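Local coordinates for protein polyketide synthase type I (PDB 5KKU) that is the N-terminal double-hotdog dehydratase domain of a synthase in the difficidin assembly line and probably removes water from carrier-bound intermediates, at residues 155-160 against 180-185; 129-134 against 172-177; 42-47 against 188-193. All coordinates share one frame; numbering follows the deposited sequence.

Interaction 1 of 3, residues 155-160 against 180-185; sequences HGEFMK and SDLAEG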
loop_
_atom_site.group_PDB
_atom_site.type_symbol
_atom_site.label_atom_id
_atom_site.label_comp_id
_atom_site.label_asym_id
_atom_site.label_seq_id
_atom_site.Cartn_x
_atom_site.Cartn_y
_atom_site.Cartn_z
ATOM N N HIS A 155 5.991 -10.085 8.126
ATOM C CA HIS A 155 4.882 -9.407 8.689
ATOM C C HIS A 155 4.591 -9.865 10.093
ATOM O O HIS A 155 4.514 -11.035 10.347
ATOM C CB HIS A 155 3.656 -9.628 7.848
ATOM C CG HIS A 155 3.643 -8.881 6.563
ATOM N ND1 HIS A 155 4.216 -9.370 5.420
ATOM C CD2 HIS A 155 3.089 -7.703 6.229
ATOM C CE1 HIS A 155 4.018 -8.522 4.445
ATOM N NE2 HIS A 155 3.342 -7.501 4.910
ATOM N N GLY A 156 4.484 -8.925 11.004
ATOM C CA GLY A 156 4.013 -9.139 12.347
ATOM C C GLY A 156 2.518 -8.973 12.589
ATOM O O GLY A 156 1.797 -8.708 11.700
ATOM N N GLU A 157 2.088 -9.129 13.816
ATOM C CA GLU A 157 0.695 -9.054 14.204
ATOM C C GLU A 157 -0.171 -7.974 13.580
ATOM O O GLU A 157 -1.193 -8.294 13.030
ATOM C CB GLU A 157 0.565 -9.092 15.721
ATOM C CG GLU A 157 -0.738 -8.637 16.320
ATOM C CD GLU A 157 -0.968 -9.113 17.750
ATOM O OE1 GLU A 157 -0.030 -9.274 18.527
ATOM O OE2 GLU A 157 -2.120 -9.327 18.122
ATOM N N PHE A 158 0.254 -6.740 13.678
ATOM C CA PHE A 158 -0.480 -5.670 13.147
ATOM C C PHE A 158 -0.467 -5.675 11.638
ATOM O O PHE A 158 -1.370 -5.249 11.025
ATOM C CB PHE A 158 0.221 -4.420 13.628
ATOM C CG PHE A 158 -0.488 -3.164 13.368
ATOM C CD1 PHE A 158 -0.423 -2.570 12.170
ATOM C CD2 PHE A 158 -1.175 -2.547 14.373
ATOM C CE1 PHE A 158 -1.067 -1.398 11.955
ATOM C CE2 PHE A 158 -1.815 -1.374 14.173
ATOM C CZ PHE A 158 -1.755 -0.791 12.959
ATOM N N MET A 159 0.557 -6.078 10.962
ATOM C CA MET A 159 0.459 -5.997 9.520
ATOM C C MET A 159 0.028 -7.252 8.817
ATOM O O MET A 159 -0.292 -7.223 7.669
ATOM C CB MET A 159 1.771 -5.548 8.950
ATOM C CG MET A 159 2.098 -4.141 9.310
ATOM S SD MET A 159 1.004 -2.923 8.627
ATOM C CE MET A 159 1.413 -3.012 6.937
ATOM N N LYS A 160 0.011 -8.355 9.509
ATOM C CA LYS A 160 -0.333 -9.580 8.790
ATOM C C LYS A 160 -1.832 -9.848 8.802
ATOM O O LYS A 160 -2.411 -9.980 9.805
ATOM C CB LYS A 160 0.475 -10.737 9.325
ATOM C CG LYS A 160 0.048 -12.135 8.969
ATOM C CD LYS A 160 1.094 -13.101 9.459
ATOM C CE LYS A 160 0.793 -14.544 9.142
ATOM N NZ LYS A 160 1.330 -14.910 7.837
ATOM N N SER A 180 -5.840 -8.446 12.436
ATOM C CA SER A 180 -5.690 -8.959 13.765
ATOM C C SER A 180 -6.429 -8.056 14.743
ATOM O O SER A 180 -6.666 -6.948 14.441
ATOM C CB SER A 180 -4.216 -8.997 14.137
ATOM O OG SER A 180 -3.667 -7.717 14.253
ATOM N N ASP A 181 -6.777 -8.567 15.899
ATOM C CA ASP A 181 -7.512 -7.780 16.846
ATOM C C ASP A 181 -6.790 -6.477 17.188
ATOM O O ASP A 181 -7.386 -5.448 17.180
ATOM C CB ASP A 181 -7.855 -8.563 18.087
ATOM C CG ASP A 181 -8.917 -9.629 17.856
ATOM O OD1 ASP A 181 -9.912 -9.429 17.161
ATOM O OD2 ASP A 181 -8.757 -10.693 18.415
ATOM N N LEU A 182 -5.495 -6.536 17.472
ATOM C CA LEU A 182 -4.680 -5.349 17.636
ATOM C C LEU A 182 -4.819 -4.333 16.498
ATOM O O LEU A 182 -5.082 -3.181 16.727
ATOM C CB LEU A 182 -3.226 -5.727 17.795
ATOM C CG LEU A 182 -2.258 -4.583 17.807
ATOM C CD1 LEU A 182 -2.356 -3.893 19.140
ATOM C CD2 LEU A 182 -0.859 -5.083 17.591
ATOM N N ALA A 183 -4.673 -4.791 15.266
ATOM C CA ALA A 183 -4.854 -3.967 14.102
ATOM C C ALA A 183 -6.247 -3.454 13.952
ATOM O O ALA A 183 -6.446 -2.369 13.507
ATOM C CB ALA A 183 -4.450 -4.705 12.867
ATOM N N GLU A 184 -7.203 -4.233 14.395
ATOM C CA GLU A 184 -8.589 -3.904 14.235
ATOM C C GLU A 184 -8.985 -2.707 15.058
ATOM O O GLU A 184 -9.820 -1.954 14.658
ATOM C CB GLU A 184 -9.454 -5.114 14.536
ATOM C CG GLU A 184 -10.893 -4.807 14.766
ATOM C CD GLU A 184 -11.522 -4.064 13.627
ATOM O OE1 GLU A 184 -11.167 -4.325 12.489
ATOM O OE2 GLU A 184 -12.338 -3.190 13.898
ATOM N N GLY A 185 -8.347 -2.519 16.198
ATOM C CA GLY A 185 -8.652 -1.418 17.063
ATOM C C GLY A 185 -8.320 -0.058 16.478
ATOM O O GLY A 185 -8.769 0.911 16.966
#
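Ser180 caps the N terminus of helix 181-184 and ties it to the loop that follows strand 153-155. Both pieces lie in the predicted C-terminal hotdog region of the dehydratase. The hydroxyl of Ser180 works in two directions. OG donates to the carbonyl O of Glu157 at 2.8 Å, approaching from above the carbonyl plane, with a C=O...O angle of 119°. The same OG accepts the N-H of Ala183 at 3.3 Å from OG to N, nearly straight, which is the N-cap bond. A chi1 of 67° sets OG between the backbone N and the carbonyl carbon, where it can face the loop and the first turn of the helix at once.

Glu157 holds its chain extended, with CG anti to the backbone N. It crosses the Leu182 side chain at about a right angle, and Glu157 CG lies 3.8 Å from Leu182 CD2. The carboxylate end lies against Leu182 as well, with Glu157 OE2 3.8 Å from Leu182 CB.

Phe158 lies deeper. Its ring takes Ala183 CB over one face, offset toward the rim, while Leu182 CD2 sits at the ring edge, 4.1 Å from Phe158 CD2. The ring thus rests against two successive helix residues, one from above and one from the side. Tyr20 and His193 also meet this ring. Asp24 accepts from Phe158 N, and His155 NE2 is hydrogen-bonded to Asp198, the predicted proton donor. The Phe158 side chain is about 8 Å from that of His25, the predicted proton acceptor, so the contact borders the probable active site. The backbone is close here too: Ala183 CB packs 3.6 Å from Phe158 O.

Interaction 2 of 3, residues 129-134 against 172-177; sequences EAFMKN and EELMEL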
loop_
_atom_site.group_PDB
_atom_site.type_symbol
_atom_site.label_atom_id
_atom_site.label_comp_id
_atom_site.label_asym_id
_atom_site.label_seq_id
_atom_site.Cartn_x
_atom_site.Cartn_y
_atom_site.Cartn_z
ATOM N N GLU A 129 -20.233 -13.944 -2.198
ATOM C CA GLU A 129 -20.624 -15.281 -1.882
ATOM C C GLU A 129 -20.540 -16.237 -3.058
ATOM O O GLU A 129 -20.049 -17.306 -2.916
ATOM C CB GLU A 129 -22.044 -15.275 -1.449
ATOM C CG GLU A 129 -22.398 -15.083 -0.025
ATOM C CD GLU A 129 -23.786 -15.643 0.183
ATOM O OE1 GLU A 129 -24.731 -14.883 0.300
ATOM O OE2 GLU A 129 -23.943 -16.862 0.141
ATOM N N ALA A 130 -21.060 -15.820 -4.175
ATOM C CA ALA A 130 -21.040 -16.637 -5.330
ATOM C C ALA A 130 -19.638 -16.914 -5.834
ATOM O O ALA A 130 -19.378 -17.967 -6.276
ATOM C CB ALA A 130 -21.901 -16.051 -6.414
ATOM N N PHE A 131 -18.764 -15.919 -5.757
ATOM C CA PHE A 131 -17.372 -16.065 -6.146
ATOM C C PHE A 131 -16.699 -17.113 -5.304
ATOM O O PHE A 131 -16.027 -17.935 -5.807
ATOM C CB PHE A 131 -16.592 -14.758 -6.066
ATOM C CG PHE A 131 -15.290 -14.790 -6.810
ATOM C CD1 PHE A 131 -14.155 -15.296 -6.235
ATOM C CD2 PHE A 131 -15.206 -14.321 -8.084
ATOM C CE1 PHE A 131 -12.981 -15.364 -6.923
ATOM C CE2 PHE A 131 -14.042 -14.361 -8.769
ATOM C CZ PHE A 131 -12.914 -14.873 -8.186
ATOM N N MET A 132 -16.890 -17.045 -4.008
ATOM C CA MET A 132 -16.295 -17.997 -3.081
ATOM C C MET A 132 -16.775 -19.434 -3.245
ATOM O O MET A 132 -16.000 -20.335 -3.272
ATOM C CB MET A 132 -16.500 -17.562 -1.646
ATOM C CG MET A 132 -15.642 -16.416 -1.157
ATOM S SD MET A 132 -16.189 -15.774 0.421
ATOM C CE MET A 132 -14.788 -14.895 0.986
ATOM N N LYS A 133 -18.083 -19.621 -3.379
ATOM C CA LYS A 133 -18.691 -20.925 -3.505
ATOM C C LYS A 133 -18.434 -21.578 -4.825
ATOM O O LYS A 133 -18.451 -22.730 -4.927
ATOM C CB LYS A 133 -20.176 -20.866 -3.241
ATOM C CG LYS A 133 -20.520 -20.581 -1.809
ATOM C CD LYS A 133 -21.977 -20.355 -1.566
ATOM C CE LYS A 133 -22.298 -20.525 -0.116
ATOM N NZ LYS A 133 -23.534 -19.817 0.278
ATOM N N ASN A 134 -18.153 -20.791 -5.824
ATOM C CA ASN A 134 -17.897 -21.327 -7.111
ATOM C C ASN A 134 -16.458 -21.202 -7.573
ATOM O O ASN A 134 -16.156 -21.384 -8.681
ATOM C CB ASN A 134 -18.871 -20.732 -8.075
ATOM C CG ASN A 134 -20.294 -20.989 -7.686
ATOM O OD1 ASN A 134 -20.680 -22.067 -7.411
ATOM N ND2 ASN A 134 -21.055 -19.986 -7.682
ATOM N N GLU A 172 -9.501 -14.961 -12.374
ATOM C CA GLU A 172 -9.828 -13.973 -11.368
ATOM C C GLU A 172 -9.397 -14.375 -9.978
ATOM O O GLU A 172 -9.260 -15.495 -9.688
ATOM C CB GLU A 172 -11.321 -13.698 -11.330
ATOM C CG GLU A 172 -11.918 -13.150 -12.613
ATOM C CD GLU A 172 -13.428 -13.227 -12.645
ATOM O OE1 GLU A 172 -14.112 -12.489 -11.975
ATOM O OE2 GLU A 172 -13.941 -14.060 -13.360
ATOM N N GLU A 173 -9.185 -13.394 -9.139
ATOM C CA GLU A 173 -8.796 -13.615 -7.781
ATOM C C GLU A 173 -9.555 -12.753 -6.777
ATOM O O GLU A 173 -9.912 -11.644 -7.045
ATOM C CB GLU A 173 -7.305 -13.375 -7.659
ATOM C CG GLU A 173 -6.721 -13.509 -6.292
ATOM C CD GLU A 173 -5.269 -13.138 -6.239
ATOM O OE1 GLU A 173 -4.922 -12.192 -5.551
ATOM O OE2 GLU A 173 -4.475 -13.782 -6.881
ATOM N N LEU A 174 -9.785 -13.322 -5.598
ATOM C CA LEU A 174 -10.489 -12.637 -4.523
ATOM C C LEU A 174 -9.792 -12.930 -3.200
ATOM O O LEU A 174 -9.627 -14.090 -2.823
ATOM C CB LEU A 174 -11.950 -13.085 -4.463
ATOM C CG LEU A 174 -12.890 -12.224 -3.618
ATOM C CD1 LEU A 174 -12.572 -10.747 -3.798
ATOM C CD2 LEU A 174 -14.342 -12.510 -3.969
ATOM N N MET A 175 -9.381 -11.879 -2.500
ATOM C CA MET A 175 -8.688 -12.042 -1.227
ATOM C C MET A 175 -9.501 -11.564 -0.027
ATOM O O MET A 175 -9.722 -10.365 0.150
ATOM C CB MET A 175 -7.338 -11.323 -1.261
ATOM C CG MET A 175 -6.281 -12.025 -2.098
ATOM S SD MET A 175 -4.675 -11.209 -2.020
ATOM C CE MET A 175 -5.106 -9.561 -2.573
ATOM N N GLU A 176 -9.937 -12.511 0.797
ATOM C CA GLU A 176 -10.691 -12.206 1.974
ATOM C C GLU A 176 -9.715 -11.838 3.043
ATOM O O GLU A 176 -8.936 -12.629 3.455
ATOM C CB GLU A 176 -11.553 -13.388 2.379
ATOM C CG GLU A 176 -12.547 -13.048 3.458
ATOM C CD GLU A 176 -13.367 -14.220 3.874
ATOM O OE1 GLU A 176 -12.806 -15.274 4.060
ATOM O OE2 GLU A 176 -14.570 -14.095 4.021
ATOM N N LEU A 177 -9.736 -10.598 3.462
ATOM C CA LEU A 177 -8.784 -10.113 4.410
ATOM C C LEU A 177 -9.410 -9.566 5.669
ATOM O O LEU A 177 -10.345 -8.823 5.615
ATOM C CB LEU A 177 -7.941 -9.050 3.734
ATOM C CG LEU A 177 -7.177 -9.527 2.518
ATOM C CD1 LEU A 177 -6.818 -8.418 1.588
ATOM C CD2 LEU A 177 -5.941 -10.197 3.000
#
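Helix 128-133 packs across strand 172-178 of the predicted C-terminal hotdog region, and Phe131 is the main side chain between them. The axes of the short segments come within 9.8 Å and cross at -106°, so the helix runs roughly crosswise to the strand. Glu172, Leu174 and Glu176, on one face of the strand, point toward the helix.

The Phe131 ring lies against the strand. Its CG is anti to the backbone N (chi1 -164°), which carries the ring out from the helix to Leu174 and Glu172. Phe131 CE1 lies 3.5 Å from Leu174 CB. Leu174 CD2 follows the inner part of the ring, 3.6 Å from Phe131 CD1. At the far end, Phe131 CZ is 3.7 Å from Glu172 CB. The carboxylate of Glu172 stands at the ring edge, with Glu172 OE1 3.7 Å from Phe131 CE2. The carboxylate plane is turned 71° from the ring plane. The hydrogen bond of Glu172 OE1 goes to Tyr240 OH, not to the helix.

Met132 makes the second bridge. Its chain is extended beyond CG and brings the CE methyl to the carboxylate of Glu176, crossing that side chain at about a right angle. Glu176 OE2 is held by Tyr238 OH. Met132 also touches Tyr238 and Tyr166, while Phe131 touches Leu168, so the helix reaches the strands on both sides of 172-178. No hydrogen bond joins the two segments. Away from the strand, Lys133 NZ and Glu129 OE2 form a salt bridge of 3.0 Å along the helix.

The contact lies away from the predicted catalytic residues. Helix 128-133 covers the strand face that carries Glu172, Leu174 and Glu176, while Leu177 touches helix 194-200, consistent with a hotdog sheet wrapped round its central helix.

Interaction 3 of 3, residues 42-47 against 188-193; sequences LYRLAA and EKFKAH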
loop_
_atom_site.group_PDB
_atom_site.type_symbol
_atom_site.label_atom_id
_atom_site.label_comp_id
_atom_site.label_asym_id
_atom_site.label_seq_id
_atom_site.Cartn_x
_atom_site.Cartn_y
_atom_site.Cartn_z
ATOM N N LEU A 42 -1.910 10.682 3.227
ATOM C CA LEU A 42 -2.419 11.714 2.360
ATOM C C LEU A 42 -3.899 11.955 2.553
ATOM O O LEU A 42 -4.322 13.046 2.592
ATOM C CB LEU A 42 -2.124 11.421 0.912
ATOM C CG LEU A 42 -0.873 12.077 0.397
ATOM C CD1 LEU A 42 0.347 11.392 0.918
ATOM C CD2 LEU A 42 -0.877 12.094 -1.099
ATOM N N TYR A 43 -4.647 10.888 2.699
ATOM C CA TYR A 43 -6.053 10.975 2.943
ATOM C C TYR A 43 -6.377 11.589 4.301
ATOM O O TYR A 43 -7.301 12.306 4.389
ATOM C CB TYR A 43 -6.718 9.612 2.792
ATOM C CG TYR A 43 -7.208 9.318 1.406
ATOM C CD1 TYR A 43 -8.399 9.799 0.959
ATOM C CD2 TYR A 43 -6.452 8.578 0.531
ATOM C CE1 TYR A 43 -8.830 9.529 -0.300
ATOM C CE2 TYR A 43 -6.884 8.303 -0.725
ATOM C CZ TYR A 43 -8.084 8.770 -1.112
ATOM O OH TYR A 43 -8.502 8.533 -2.341
ATOM N N ARG A 44 -5.593 11.307 5.332
ATOM C CA ARG A 44 -5.822 11.906 6.613
ATOM C C ARG A 44 -5.541 13.395 6.573
ATOM O O ARG A 44 -6.269 14.150 7.127
ATOM C CB ARG A 44 -4.993 11.289 7.720
ATOM C CG ARG A 44 -5.188 9.829 7.985
ATOM C CD ARG A 44 -4.415 9.369 9.201
ATOM N NE ARG A 44 -3.163 10.081 9.392
ATOM C CZ ARG A 44 -1.996 9.565 9.144
ATOM N NH1 ARG A 44 -1.932 8.354 8.699
ATOM N NH2 ARG A 44 -0.912 10.239 9.312
ATOM N N LEU A 45 -4.448 13.781 5.935
ATOM C CA LEU A 45 -4.011 15.159 5.831
ATOM C C LEU A 45 -4.860 15.981 4.893
ATOM O O LEU A 45 -5.111 17.100 5.173
ATOM C CB LEU A 45 -2.559 15.251 5.391
ATOM C CG LEU A 45 -1.517 14.828 6.402
ATOM C CD1 LEU A 45 -0.146 15.026 5.875
ATOM C CD2 LEU A 45 -1.664 15.558 7.701
ATOM N N ALA A 46 -5.253 15.429 3.767
ATOM C CA ALA A 46 -6.094 16.139 2.850
ATOM C C ALA A 46 -7.296 16.660 3.590
ATOM O O ALA A 46 -7.662 17.770 3.450
ATOM C CB ALA A 46 -6.542 15.241 1.730
ATOM N N ALA A 47 -7.927 15.778 4.334
ATOM C CA ALA A 47 -9.156 16.068 5.014
ATOM C C ALA A 47 -9.015 17.351 5.781
ATOM O O ALA A 47 -9.970 17.934 6.154
ATOM C CB ALA A 47 -9.537 14.918 5.938
ATOM N N GLU A 188 -10.677 2.294 12.721
ATOM C CA GLU A 188 -11.388 3.473 12.419
ATOM C C GLU A 188 -10.490 4.662 12.650
ATOM O O GLU A 188 -10.921 5.732 12.455
ATOM C CB GLU A 188 -12.705 3.517 13.183
ATOM C CG GLU A 188 -13.659 2.457 12.671
ATOM C CD GLU A 188 -14.981 2.375 13.384
ATOM O OE1 GLU A 188 -15.096 2.811 14.497
ATOM O OE2 GLU A 188 -15.923 1.852 12.822
ATOM N N LYS A 189 -9.229 4.481 13.022
ATOM C CA LYS A 189 -8.499 5.695 13.288
ATOM C C LYS A 189 -7.805 6.125 12.035
ATOM O O LYS A 189 -7.433 7.241 11.874
ATOM C CB LYS A 189 -7.536 5.518 14.439
ATOM C CG LYS A 189 -8.234 5.429 15.771
ATOM C CD LYS A 189 -8.676 6.788 16.223
ATOM C CE LYS A 189 -9.571 6.751 17.433
ATOM N NZ LYS A 189 -9.305 5.600 18.301
ATOM N N PHE A 190 -7.684 5.184 11.111
ATOM C CA PHE A 190 -7.120 5.407 9.808
ATOM C C PHE A 190 -8.199 5.821 8.822
ATOM O O PHE A 190 -9.366 5.597 9.040
ATOM C CB PHE A 190 -6.404 4.146 9.320
ATOM C CG PHE A 190 -5.128 3.850 10.041
ATOM C CD1 PHE A 190 -4.018 4.606 9.839
ATOM C CD2 PHE A 190 -5.042 2.795 10.922
ATOM C CE1 PHE A 190 -2.841 4.329 10.487
ATOM C CE2 PHE A 190 -3.877 2.521 11.577
ATOM C CZ PHE A 190 -2.776 3.298 11.371
ATOM N N LYS A 191 -7.836 6.479 7.745
ATOM C CA LYS A 191 -8.704 6.667 6.620
ATOM C C LYS A 191 -8.699 5.424 5.740
ATOM O O LYS A 191 -9.713 5.041 5.205
ATOM C CB LYS A 191 -8.226 7.809 5.764
ATOM C CG LYS A 191 -8.507 9.189 6.287
ATOM C CD LYS A 191 -9.976 9.493 6.314
ATOM C CE LYS A 191 -10.272 10.646 7.226
ATOM N NZ LYS A 191 -11.383 11.496 6.775
ATOM N N ALA A 192 -7.552 4.776 5.625
ATOM C CA ALA A 192 -7.411 3.528 4.910
ATOM C C ALA A 192 -6.308 2.872 5.710
ATOM O O ALA A 192 -5.267 3.412 5.890
ATOM C CB ALA A 192 -7.193 3.742 3.446
ATOM N N HIS A 193 -6.574 1.705 6.251
ATOM C CA HIS A 193 -5.706 1.014 7.151
ATOM C C HIS A 193 -4.552 0.511 6.298
ATOM O O HIS A 193 -4.756 -0.200 5.353
ATOM C CB HIS A 193 -6.431 -0.155 7.822
ATOM C CG HIS A 193 -5.848 -0.624 9.122
ATOM N ND1 HIS A 193 -4.611 -1.196 9.233
ATOM C CD2 HIS A 193 -6.379 -0.665 10.358
ATOM C CE1 HIS A 193 -4.397 -1.545 10.480
ATOM N NE2 HIS A 193 -5.445 -1.213 11.185
#
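Lys191 and residues 42-47 of helix 37-49 meet mainly through van der Waals contact. Lys191 CB lies 3.8 Å from Tyr43 CB. Lys191 CG rests against the helix backbone, 3.7 Å from Arg44 N. It is also 3.8 Å from Arg44 CG. The two long side chains pass each other at a slant. Bends at chi2 (-66°) and chi4 bring Lys191 NZ to 4.0 Å from Ala47 CB. Phe190 adds a looser touch: Arg44 NH1 stands at its ring edge, 4.4 Å from Phe190 CD1.

No hydrogen bond joins the two segments directly. The charged ends are paired with nearby acids instead. Lys191 NZ forms a salt bridge with Glu52, and Arg44 NH1 forms one with Asp40. Asp40 also accepts from Ala192 N, so it links helix and loop. The Tyr43 ring leads off from the loop, and its OH is bonded to Ile55 O and Met229 N.

The contact joins the two predicted hotdog regions. Helix 37-49 of the N-terminal one, packed on strand 55-62, meets the loop between helices 181-184 and 194-200 of the C-terminal one.

Overall arrangement
Interactions 1 and 2 are partly buried. Interaction 1 lies in the predicted C-terminal hotdog region, and interaction 2 lays helix 128-133 on a strand of it. Interaction 3 is a surface contact across the two predicted hotdog regions. Strand 172-178 of interaction 2 is followed in the chain by helix 181-184 of interaction 1, though their centres are 22 Å apart. Interactions 1 and 3 touch: Ala183 O is 2.8 Å from His193 NE2, a probable hydrogen bond, and the Phe158 ring packs on His193 and Phe190. Only interaction 1 has a hydrogen bond between its segments. Interaction 2 packs Phe131 and Met132 on Leu174 and two glutamates, interaction 3 uses aliphatic packing beside outside salt bridges.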